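Local atomic coordinates of superoxide dismutase [Fe] (Methanothermobacter thermautotrophicus, PDB entry 1MA1), a protein that uses one iron ion per subunit to convert superoxide radicals into hydrogen peroxide and molecular oxygen. Residues Pro23-Ser26 / Arg27-Thr31. Residues are numbered along the deposited sequence; the frame is centred on the assembly and turned at random.
Sequences PHIS and REQLT
S26, at the N-cap of helix 27-57, is joined to Q29 by a capping bond, a compact example of how a serine just ahead of a helix can occupy one of the amide N-H groups that the first turn leaves without a main-chain acceptor. The side-chain oxygen OG of S26 accepts from N of Q29 at 2.9 Å, and the bond is nearly straight, 167° at the hydrogen. With chi1 at 83°, OG stands between the backbone N and the carbonyl carbon of its own residue, a position from which it reaches the amide N of Q29. Replacing S26 by an alanine would probably leave the amide of Q29 without this acceptor and the start of the helix less firmly fixed.

The backbone of the same residue begins the regular helical pattern: S26 O accepts from L30 N at 2.9 Å. At the next residue, R27 O takes two donors from T31, its backbone N and its hydroxyl OG1, which arrive from opposite faces of the carbonyl plane.

A small apolar contact runs alongside: CG2 of I25 lies 3.8 Å from CG of Q29, and the same methyl lies 4.1 Å from CB of L30. CG2 of I25 is anti to its backbone N, which brings it to the side chains of Q29 and L30.

Beyond this turn, E28 forms a salt bridge with R178 of the second subunit. The side chain of Q29 lies about 8 Å from the iron, and helix 27-57 bears the iron ligand H33. The amide oxygen of Q29 accepts from the backbone N of D176, whose carboxylate in turn accepts from S26 N; the start of helix 27-57 in the alpha-hairpin domain is thereby tied to helix 174-177 of the C-terminal domain.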
ATOM      1  N   PRO A  23     -28.100  -6.590  20.893  1.00 26.95           N
ATOM      2  CA  PRO A  23     -28.552  -6.546  19.502  1.00 27.14           C
ATOM      3  C   PRO A  23     -27.548  -5.842  18.593  1.00 28.15           C
ATOM      4  O   PRO A  23     -27.825  -5.598  17.415  1.00 29.39           O
ATOM      5  CB  PRO A  23     -29.851  -5.772  19.606  1.00 27.59           C
ATOM      6  CG  PRO A  23     -29.491  -4.725  20.626  1.00 26.14           C
ATOM      7  CD  PRO A  23     -28.779  -5.549  21.687  1.00 26.32           C
ATOM      8  N   HIS A  24     -26.390  -5.500  19.147  1.00 27.43           N
ATOM      9  CA  HIS A  24     -25.459  -4.594  18.480  1.00 24.21           C
ATOM     10  C   HIS A  24     -24.654  -5.323  17.418  1.00 23.42           C
ATOM     11  O   HIS A  24     -24.538  -4.858  16.294  1.00 21.02           O
ATOM     12  CB  HIS A  24     -24.532  -4.008  19.515  1.00 24.00           C
ATOM     13  CG  HIS A  24     -25.248  -3.462  20.705  1.00 22.04           C
ATOM     14  ND1 HIS A  24     -25.994  -2.305  20.648  1.00 20.82           N
ATOM     15  CD2 HIS A  24     -25.313  -3.894  21.984  1.00 19.96           C
ATOM     16  CE1 HIS A  24     -26.479  -2.047  21.846  1.00 25.13           C
ATOM     17  NE2 HIS A  24     -26.079  -2.997  22.677  1.00 23.22           N
ATOM     18  N   ILE A  25     -24.100  -6.471  17.792  1.00 23.78           N
ATOM     19  CA  ILE A  25     -23.622  -7.442  16.817  1.00 23.43           C
ATOM     20  C   ILE A  25     -24.398  -8.737  16.987  1.00 24.21           C
ATOM     21  O   ILE A  25     -24.421  -9.336  18.073  1.00 24.83           O
ATOM     22  CB  ILE A  25     -22.084  -7.718  16.988  1.00 22.78           C
ATOM     23  CG1 ILE A  25     -21.290  -6.439  16.706  1.00 22.19           C
ATOM     24  CG2 ILE A  25     -21.627  -8.820  16.030  1.00 19.78           C
ATOM     25  CD1 ILE A  25     -19.820  -6.532  17.041  1.00 24.55           C
ATOM     26  N   SER A  26     -25.034  -9.172  15.909  1.00 24.17           N
ATOM     27  CA  SER A  26     -25.901 -10.344  15.965  1.00 23.28           C
ATOM     28  C   SER A  26     -25.113 -11.635  16.116  1.00 25.09           C
ATOM     29  O   SER A  26     -23.923 -11.705  15.811  1.00 26.46           O
ATOM     30  CB  SER A  26     -26.744 -10.439  14.702  1.00 20.31           C
ATOM     31  OG  SER A  26     -26.013 -11.059  13.672  1.00 15.99           O
ATOM     32  N   ARG A  27     -25.800 -12.668  16.577  1.00 28.03           N
ATOM     33  CA  ARG A  27     -25.202 -13.974  16.751  1.00 29.76           C
ATOM     34  C   ARG A  27     -24.667 -14.480  15.420  1.00 30.62           C
ATOM     35  O   ARG A  27     -23.568 -15.044  15.341  1.00 29.51           O
ATOM     36  CB  ARG A  27     -26.245 -14.937  17.277  1.00 31.55           C
ATOM     37  CG  ARG A  27     -25.702 -16.291  17.704  1.00 39.81           C
ATOM     38  CD  ARG A  27     -26.668 -17.387  17.340  1.00 43.88           C
ATOM     39  NE  ARG A  27     -26.897 -17.284  15.909  1.00 53.15           N
ATOM     40  CZ  ARG A  27     -27.831 -17.929  15.221  1.00 57.58           C
ATOM     41  NH1 ARG A  27     -28.648 -18.779  15.832  1.00 60.69           N
ATOM     42  NH2 ARG A  27     -28.014 -17.649  13.929  1.00 59.81           N
ATOM     43  N   GLU A  28     -25.449 -14.283  14.364  1.00 32.01           N
ATOM     44  CA  GLU A  28     -25.021 -14.716  13.037  1.00 33.08           C
ATOM     45  C   GLU A  28     -23.757 -13.964  12.630  1.00 31.82           C
ATOM     46  O   GLU A  28     -22.766 -14.573  12.207  1.00 31.08           O
ATOM     47  CB  GLU A  28     -26.107 -14.455  11.999  1.00 36.85           C
ATOM     48  CG  GLU A  28     -25.936 -15.293  10.724  1.00 43.15           C
ATOM     49  CD  GLU A  28     -26.709 -14.738   9.532  1.00 47.06           C
ATOM     50  OE1 GLU A  28     -27.891 -14.330   9.711  1.00 48.88           O
ATOM     51  OE2 GLU A  28     -26.131 -14.720   8.415  1.00 48.11           O
ATOM     52  N   GLN A  29     -23.801 -12.636  12.765  1.00 29.60           N
ATOM     53  CA  GLN A  29     -22.678 -11.778  12.398  1.00 26.85           C
ATOM     54  C   GLN A  29     -21.393 -12.219  13.102  1.00 25.57           C
ATOM     55  O   GLN A  29     -20.340 -12.342  12.476  1.00 22.32           O
ATOM     56  CB  GLN A  29     -22.987 -10.318  12.757  1.00 25.52           C
ATOM     57  CG  GLN A  29     -21.905  -9.345  12.289  1.00 25.26           C
ATOM     58  CD  GLN A  29     -21.765  -9.326  10.774  1.00 24.37           C
ATOM     59  OE1 GLN A  29     -22.434  -8.553  10.078  1.00 20.83           O
ATOM     60  NE2 GLN A  29     -20.908 -10.200  10.253  1.00 22.48           N
ATOM     61  N   LEU A  30     -21.498 -12.455  14.406  1.00 24.57           N
ATOM     62  CA  LEU A  30     -20.344 -12.777  15.235  1.00 22.15           C
ATOM     63  C   LEU A  30     -19.806 -14.167  14.895  1.00 22.93           C
ATOM     64  O   LEU A  30     -18.598 -14.397  14.866  1.00 23.48           O
ATOM     65  CB  LEU A  30     -20.749 -12.729  16.706  1.00 20.67           C
ATOM     66  CG  LEU A  30     -19.719 -12.250  17.727  1.00 18.16           C
ATOM     67  CD1 LEU A  30     -20.220 -12.595  19.120  1.00 12.38           C
ATOM     68  CD2 LEU A  30     -18.385 -12.918  17.476  1.00 16.89           C
ATOM     69  N   THR A  31     -20.711 -15.101  14.640  1.00 23.14           N
ATOM     70  CA  THR A  31     -20.323 -16.487  14.473  1.00 22.28           C
ATOM     71  C   THR A  31     -19.475 -16.667  13.225  1.00 24.38           C
ATOM     72  O   THR A  31     -18.444 -17.341  13.243  1.00 25.17           O
ATOM     73  CB  THR A  31     -21.547 -17.367  14.360  1.00 19.78           C
ATOM     74  OG1 THR A  31     -22.317 -17.226  15.556  1.00 19.42           O
ATOM     75  CG2 THR A  31     -21.149 -18.815  14.156  1.00 16.68           C
TER